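Local coordinates for acetylated cis-Golgi protein, involved in ER-to-Golgi transport (Saccharomyces cerevisiae, PDB 6G8Y) that takes part in ER-to-Golgi transport as the yeast counterpart of GRASP65, probably using PDZ domains to bind golgin-type partners, at residues D33-V36 / P42-V45; T61-E66 / R70-N75. One frame throughout, in Å; residues are numbered along the deposited sequence. Where two conformers were deposited one is given.

Interaction 1: residues D33-V36 / P42-V45; sequences DYIV and PVPV
Val36 and Pro42 face each other with their CA atoms 5.7 Å apart, near the turn of the antiparallel hairpin 33-38/41-47, and segment 42-45 veers off where the second strand is interrupted instead of running back alongside 33-36. One backbone hydrogen bond crosses the pair: Val43 N gives its hydrogen to Val36 O at 3.2 Å, with 152° at the hydrogen. The donor stands 49° above the carbonyl plane, so the bond misses the usual lone-pair direction. Pro42 has no N-H to offer, but its CA-H points at the same oxygen, Pro42 CA lying 3.3 Å from Val36 O. This carbonyl is thus gripped by one conventional bond and one C-H contact.

The side-chain packing centres on Val43, whose CB points toward segment 33-36. Its CG1 is anti to the backbone N (chi1 175°), which turns the other methyl, CG2, against the strand. Val43 CG2 settles 3.6 Å from Val36 C and 3.7 Å from Ile35 O, resting on a peptide as much as on a side chain. The same methyl meets Ile35 CG2 at 3.9 Å, the two side chains crossing at about a right angle. The far end of Ile35 leads away, toward Ile18, Val74 and Ile76, which it touches. Val36 sends its CB away from segment 42-45, and its apolar cover, Met6 and Leu10, comes from helix 2-10, by its sequence probably part of an expression tag and not of the natural domain. A single backbone bond joins these two segments, next to a proline, with Val43 also touching Ile60 of helix 57-66, in a hairpin of the antiparallel sheet in this PDZ domain.

Interaction 2: residues T61-E66 / R70-N75; sequences TSIFNE and RTLKVN
Phe64 and Leu72 meet where helix 57-66 of the PDZ domain returns through a short connection to strand 71-78, so that residues Ile63, Phe64 and Glu66 of the helix lie against Arg70 and Leu72. The apolar part rests on Leu72, whose CB points toward the helix and whose CG is anti to the backbone N (chi1 174°). From there its two methyls divide the work. Leu72 CD2 sits over one face of the Phe64 ring, a CH-pi contact 3.5 Å from the centroid and 21° off the normal. The offset is toward the rim, and Phe64 CZ is the nearest ring atom to Leu72 CD2 at 3.3 Å, a tight approach. Leu72 CD1 turns to Ile63 CG2, a looser contact at 4.2 Å. Phe38 of strand 33-38 packs edge-to-face with Phe64 and also touches Ile63 and Leu72, while Ile91 touches Phe64 and Leu72.

The polar part lies on the exposed surface. Arg70 reaches out in an extended chain from CG to NE, and its guanidinium meets the main-chain carbonyl of Glu66 rather than the carboxylate; Glu66 OE2 stays 5.9 Å from Arg70 NH2. Arg70 NE forms a weak bond to Glu66 O at 3.4 Å. The shorter one, Arg70 NH2 to Glu66 O at 3.1 Å, arrives 53° above the carbonyl plane.

Overall arrangement
Interaction 1 comes first along the chain and is complete before interaction 2 begins, their centres about 13 Å apart. One sheet carries both, since strands 33-38 and 71-78 are antiparallel neighbours in it. They also touch directly: Val36 N probably bonds to Asn75 O at 2.8 Å, and Ile35 CD1 packs on Val74 CG1 at 3.3 Å. Helix 57-66 ties them further, its Ile60 meeting the hairpin of interaction 1 and its later residues forming interaction 2. The first contact is buried near the chain centre and the second lies at the surface, so the helix packs on both hairpin and strand 71-78, spanning from the buried middle of the PDZ domain to its surface.

Interaction 1: residues D33-V36 / P42-V45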
ATOM      1  N   ASP A  33      -6.195   7.238   1.185  1.00 19.02           N
ATOM      2  CA  ASP A  33      -5.211   6.526   1.989  1.00 18.92           C
ATOM      3  C   ASP A  33      -4.552   5.471   1.102  1.00 17.96           C
ATOM      4  O   ASP A  33      -5.128   4.415   0.842  1.00 17.94           O
ATOM      5  CB  ASP A  33      -5.888   5.867   3.185  1.00 19.17           C
ATOM      6  CG  ASP A  33      -6.312   6.859   4.268  1.00 22.19           C
ATOM      7  OD1 ASP A  33      -5.708   7.937   4.382  1.00 26.69           O
ATOM      8  OD2 ASP A  33      -7.243   6.526   5.041  1.00 25.47           O
ATOM      9  N   TYR A  34      -3.341   5.760   0.639  1.00 15.69           N
ATOM     10  CA  TYR A  34      -2.601   4.818  -0.199  1.00 14.94           C
ATOM     11  C   TYR A  34      -1.847   3.844   0.696  1.00 13.69           C
ATOM     12  O   TYR A  34      -1.284   4.239   1.716  1.00 15.19           O
ATOM     13  CB  TYR A  34      -1.569   5.552  -1.050  1.00 17.77           C
ATOM     14  CG  TYR A  34      -2.149   6.218  -2.248  1.00 21.41           C
ATOM     15  CD1 TYR A  34      -2.436   5.471  -3.393  1.00 22.73           C
ATOM     16  CD2 TYR A  34      -2.372   7.587  -2.268  1.00 27.47           C
ATOM     17  CE1 TYR A  34      -2.939   6.063  -4.527  1.00 30.38           C
ATOM     18  CE2 TYR A  34      -2.893   8.198  -3.408  1.00 33.75           C
ATOM     19  CZ  TYR A  34      -3.166   7.423  -4.533  1.00 37.59           C
ATOM     20  OH  TYR A  34      -3.667   7.991  -5.675  1.00 37.65           O
ATOM     21  N   ILE A  35      -1.832   2.569   0.299  1.00 13.53           N
ATOM     22  CA  ILE A  35      -0.924   1.610   0.912  1.00 13.25           C
ATOM     23  C   ILE A  35       0.456   1.824   0.325  1.00 13.57           C
ATOM     24  O   ILE A  35       0.661   1.658  -0.874  1.00 16.05           O
ATOM     25  CB  ILE A  35      -1.324   0.149   0.639  1.00 15.45           C
ATOM     26  CG1 ILE A  35      -2.752  -0.132   1.062  1.00 19.61           C
ATOM     27  CG2 ILE A  35      -0.365  -0.794   1.334  1.00 15.42           C
ATOM     28  CD1 ILE A  35      -3.085   0.414   2.401  1.00 18.76           C
ATOM     29  N   VAL A  36       1.394   2.180   1.191  1.00 12.96           N
ATOM     30  CA  VAL A  36       2.785   2.382   0.782  1.00 13.93           C
ATOM     31  C   VAL A  36       3.731   1.278   1.253  1.00 13.31           C
ATOM     32  O   VAL A  36       4.851   1.156   0.756  1.00 15.52           O
ATOM     33  CB  VAL A  36       3.281   3.794   1.183  1.00 15.94           C
ATOM     34  CG1 VAL A  36       2.481   4.842   0.419  1.00 17.65           C
ATOM     35  CG2 VAL A  36       3.212   4.045   2.676  1.00 16.19           C
ATOM     36  N   PRO A  42       8.432  -1.291   1.514  1.00 16.24           N
ATOM     37  CA  PRO A  42       7.556  -0.787   0.472  1.00 16.34           C
ATOM     38  C   PRO A  42       6.785  -1.888  -0.245  1.00 14.73           C
ATOM     39  O   PRO A  42       7.229  -3.046  -0.336  1.00 15.30           O
ATOM     40  CB  PRO A  42       8.534  -0.117  -0.520  1.00 18.10           C
ATOM     41  CG  PRO A  42       9.674   0.274   0.357  1.00 22.13           C
ATOM     42  CD  PRO A  42       9.831  -0.881   1.288  1.00 20.02           C
ATOM     43  N   VAL A  43       5.642  -1.508  -0.788  1.00 14.08           N
ATOM     44  CA  VAL A  43       4.886  -2.425  -1.637  1.00 12.99           C
ATOM     45  C   VAL A  43       5.792  -2.808  -2.832  1.00 14.46           C
ATOM     46  O   VAL A  43       6.344  -1.935  -3.486  1.00 15.79           O
ATOM     47  CB  VAL A  43       3.581  -1.773  -2.133  1.00 14.18           C
ATOM     48  CG1 VAL A  43       2.847  -2.684  -3.108  1.00 14.40           C
ATOM     49  CG2 VAL A  43       2.673  -1.405  -0.964  1.00 14.34           C
ATOM     50  N   PRO A  44       5.945  -4.100  -3.118  1.00 13.22           N
ATOM     51  CA  PRO A  44       6.778  -4.454  -4.285  1.00 13.90           C
ATOM     52  C   PRO A  44       5.971  -4.236  -5.577  1.00 13.73           C
ATOM     53  O   PRO A  44       4.813  -4.677  -5.689  1.00 12.85           O
ATOM     54  CB  PRO A  44       7.114  -5.914  -4.044  1.00 15.39           C
ATOM     55  CG  PRO A  44       5.965  -6.416  -3.273  1.00 15.20           C
ATOM     56  CD  PRO A  44       5.483  -5.284  -2.387  1.00 13.19           C
ATOM     57  N   VAL A  45       6.596  -3.566  -6.529  1.00 14.43           N
ATOM     58  CA  VAL A  45       5.930  -3.113  -7.739  1.00 15.06           C
ATOM     59  C   VAL A  45       6.810  -3.404  -8.961  1.00 15.11           C
ATOM     60  O   VAL A  45       8.042  -3.242  -8.908  1.00 20.02           O
ATOM     61  CB  VAL A  45       5.648  -1.607  -7.602  1.00 17.44           C
ATOM     62  CG1 VAL A  45       5.260  -0.976  -8.904  1.00 20.39           C
ATOM     63  CG2 VAL A  45       4.575  -1.367  -6.556  1.00 19.28           C
TER

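Interaction 2: residues T61-E66 / R70-N75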
ATOM      1  N   THR A  61       1.484 -12.080  -2.250  1.00 10.16           N
ATOM      2  CA  THR A  61       0.877 -13.326  -1.793  1.00 10.22           C
ATOM      3  C   THR A  61       1.700 -13.965  -0.676  1.00 10.83           C
ATOM      4  O   THR A  61       1.161 -14.385   0.351  1.00 11.17           O
ATOM      5  CB  THR A  61       0.707 -14.337  -2.936  1.00 11.31           C
ATOM      6  OG1 THR A  61      -0.049 -13.776  -4.009  1.00 11.23           O
ATOM      7  CG2 THR A  61       0.019 -15.608  -2.424  1.00 11.53           C
ATOM      8  N   SER A  62       3.020 -14.010  -0.869  1.00 11.70           N
ATOM      9  CA  SER A  62       3.904 -14.581   0.141  0.55 14.04           C
ATOM     10  C   SER A  62       3.877 -13.786   1.434  1.00 13.82           C
ATOM     11  O   SER A  62       3.847 -14.362   2.508  1.00 13.10           O
ATOM     12  CB  SER A  62       5.317 -14.667  -0.415  0.55 16.16           C
ATOM     13  OG  SER A  62       5.349 -15.520  -1.550  0.55 18.08           O
ATOM     14  N   ILE A  63       3.883 -12.464   1.339  1.00 11.73           N
ATOM     15  CA  ILE A  63       3.835 -11.629   2.526  1.00 13.10           C
ATOM     16  C   ILE A  63       2.553 -11.905   3.293  1.00 12.02           C
ATOM     17  O   ILE A  63       2.565 -12.100   4.516  1.00 13.37           O
ATOM     18  CB  ILE A  63       3.912 -10.133   2.156  1.00 14.12           C
ATOM     19  CG1 ILE A  63       5.301  -9.783   1.623  1.00 14.01           C
ATOM     20  CG2 ILE A  63       3.604  -9.240   3.347  1.00 15.19           C
ATOM     21  CD1 ILE A  63       5.364  -8.497   0.833  1.00 15.71           C
ATOM     22  N   PHE A  64       1.423 -11.877   2.601  1.00 11.19           N
ATOM     23  CA  PHE A  64       0.125 -12.141   3.265  1.00 11.29           C
ATOM     24  C   PHE A  64       0.087 -13.538   3.878  1.00 12.95           C
ATOM     25  O   PHE A  64      -0.358 -13.714   5.027  1.00 13.39           O
ATOM     26  CB  PHE A  64      -1.045 -11.868   2.295  1.00 10.55           C
ATOM     27  CG  PHE A  64      -1.473 -10.429   2.268  1.00  9.91           C
ATOM     28  CD1 PHE A  64      -0.654  -9.430   1.776  1.00 10.57           C
ATOM     29  CD2 PHE A  64      -2.709 -10.081   2.781  1.00 11.07           C
ATOM     30  CE1 PHE A  64      -1.064  -8.106   1.801  1.00 11.22           C
ATOM     31  CE2 PHE A  64      -3.125  -8.761   2.788  1.00 11.05           C
ATOM     32  CZ  PHE A  64      -2.289  -7.771   2.332  1.00 11.25           C
ATOM     33  N   ASN A  65       0.593 -14.518   3.146  1.00 13.38           N
ATOM     34  CA  ASN A  65       0.492 -15.898   3.643  1.00 15.13           C
ATOM     35  C   ASN A  65       1.427 -16.132   4.840  1.00 15.50           C
ATOM     36  O   ASN A  65       1.096 -16.918   5.735  1.00 16.59           O
ATOM     37  CB  ASN A  65       0.648 -16.904   2.503  1.00 17.06           C
ATOM     38  CG  ASN A  65      -0.597 -16.978   1.621  1.00 18.04           C
ATOM     39  OD1 ASN A  65      -1.718 -16.558   2.019  1.00 19.40           O
ATOM     40  ND2 ASN A  65      -0.426 -17.515   0.436  1.00 19.27           N
ATOM     41  N   GLU A  66       2.508 -15.371   4.941  1.00 14.38           N
ATOM     42  CA  GLU A  66       3.345 -15.422   6.147  1.00 16.21           C
ATOM     43  C   GLU A  66       2.607 -14.932   7.396  1.00 16.46           C
ATOM     44  O   GLU A  66       2.971 -15.254   8.525  1.00 19.01           O
ATOM     45  CB  GLU A  66       4.626 -14.625   5.928  1.00 20.00           C
ATOM     46  CG  GLU A  66       5.670 -15.435   5.165  1.00 26.16           C
ATOM     47  CD  GLU A  66       6.805 -14.625   4.577  1.00 38.36           C
ATOM     48  OE1 GLU A  66       7.334 -15.039   3.518  1.00 52.49           O
ATOM     49  OE2 GLU A  66       7.191 -13.595   5.163  1.00 46.48           O
ATOM     50  N   ARG A  70      -2.776 -14.302  11.859  1.00 16.04           N
ATOM     51  CA  ARG A  70      -2.302 -13.231  12.736  1.00 15.71           C
ATOM     52  C   ARG A  70      -2.500 -11.898  12.011  1.00 14.03           C
ATOM     53  O   ARG A  70      -3.189 -11.847  10.994  1.00 15.61           O
ATOM     54  CB  ARG A  70      -0.855 -13.494  13.205  1.00 16.16           C
ATOM     55  CG  ARG A  70       0.203 -13.481  12.112  1.00 17.08           C
ATOM     56  CD  ARG A  70       1.570 -13.859  12.668  1.00 17.94           C
ATOM     57  NE  ARG A  70       2.631 -13.974  11.664  1.00 18.46           N
ATOM     58  CZ  ARG A  70       3.598 -13.101  11.399  1.00 18.23           C
ATOM     59  NH1 ARG A  70       3.696 -11.927  12.014  1.00 17.58           N
ATOM     60  NH2 ARG A  70       4.503 -13.415  10.464  1.00 21.29           N
ATOM     61  N   THR A  71      -1.901 -10.830  12.526  1.00 13.65           N
ATOM     62  CA  THR A  71      -2.139  -9.490  12.079  1.00 14.62           C
ATOM     63  C   THR A  71      -1.044  -9.059  11.135  1.00 12.97           C
ATOM     64  O   THR A  71       0.152  -9.237  11.409  1.00 14.69           O
ATOM     65  CB  THR A  71      -2.137  -8.543  13.306  1.00 15.79           C
ATOM     66  OG1 THR A  71      -3.116  -9.050  14.210  1.00 17.98           O
ATOM     67  CG2 THR A  71      -2.440  -7.156  12.840  1.00 17.37           C
ATOM     68  N   LEU A  72      -1.446  -8.435  10.023  1.00 11.35           N
ATOM     69  CA  LEU A  72      -0.490  -7.759   9.131  1.00 11.09           C
ATOM     70  C   LEU A  72      -0.568  -6.254   9.386  1.00 10.59           C
ATOM     71  O   LEU A  72      -1.682  -5.675   9.389  1.00 12.12           O
ATOM     72  CB  LEU A  72      -0.851  -8.046   7.666  1.00 11.23           C
ATOM     73  CG  LEU A  72      -0.041  -7.315   6.593  1.00 12.29           C
ATOM     74  CD1 LEU A  72       1.384  -7.798   6.586  1.00 13.53           C
ATOM     75  CD2 LEU A  72      -0.667  -7.478   5.209  1.00 13.39           C
ATOM     76  N   LYS A  73       0.603  -5.640   9.523  1.00 11.26           N
ATOM     77  CA  LYS A  73       0.756  -4.199   9.596  1.00 11.84           C
ATOM     78  C   LYS A  73       0.810  -3.627   8.197  1.00 10.89           C
ATOM     79  O   LYS A  73       1.624  -4.032   7.373  1.00 12.70           O
ATOM     80  CB  LYS A  73       2.030  -3.861  10.349  1.00 13.81           C
ATOM     81  CG  LYS A  73       2.236  -2.409  10.695  1.00 17.06           C
ATOM     82  CD  LYS A  73       3.337  -2.374  11.768  1.00 23.70           C
ATOM     83  CE  LYS A  73       4.183  -1.161  11.699  1.00 28.06           C
ATOM     84  NZ  LYS A  73       5.456  -1.440  12.409  1.00 23.40           N
ATOM     85  N   VAL A  74      -0.077  -2.676   7.940  1.00 12.18           N
ATOM     86  CA  VAL A  74      -0.230  -2.016   6.649  1.00 12.29           C
ATOM     87  C   VAL A  74       0.202  -0.569   6.847  1.00 11.99           C
ATOM     88  O   VAL A  74      -0.365   0.148   7.687  1.00 13.40           O
ATOM     89  CB  VAL A  74      -1.704  -2.087   6.197  1.00 14.72           C
ATOM     90  CG1 VAL A  74      -1.917  -1.416   4.851  1.00 15.97           C
ATOM     91  CG2 VAL A  74      -2.137  -3.555   6.163  1.00 16.45           C
ATOM     92  N   ASN A  75       1.197  -0.145   6.082  1.00 11.55           N
ATOM     93  CA  ASN A  75       1.716   1.218   6.136  1.00 11.80           C
ATOM     94  C   ASN A  75       0.971   2.100   5.173  1.00 11.63           C
ATOM     95  O   ASN A  75       0.951   1.819   3.966  1.00 12.48           O
ATOM     96  CB  ASN A  75       3.216   1.257   5.827  1.00 13.05           C
ATOM     97  CG  ASN A  75       4.008   0.265   6.657  1.00 14.64           C
ATOM     98  OD1 ASN A  75       4.529  -0.693   6.126  1.00 15.08           O
ATOM     99  ND2 ASN A  75       4.098   0.491   7.985  1.00 18.66           N
TER
HETATM  100  O   HOH W   1       1.346 -16.562  10.558  1.00 31.96           O
HETATM  101  O   HOH W   2       3.399 -16.712  11.448  1.00 43.05           O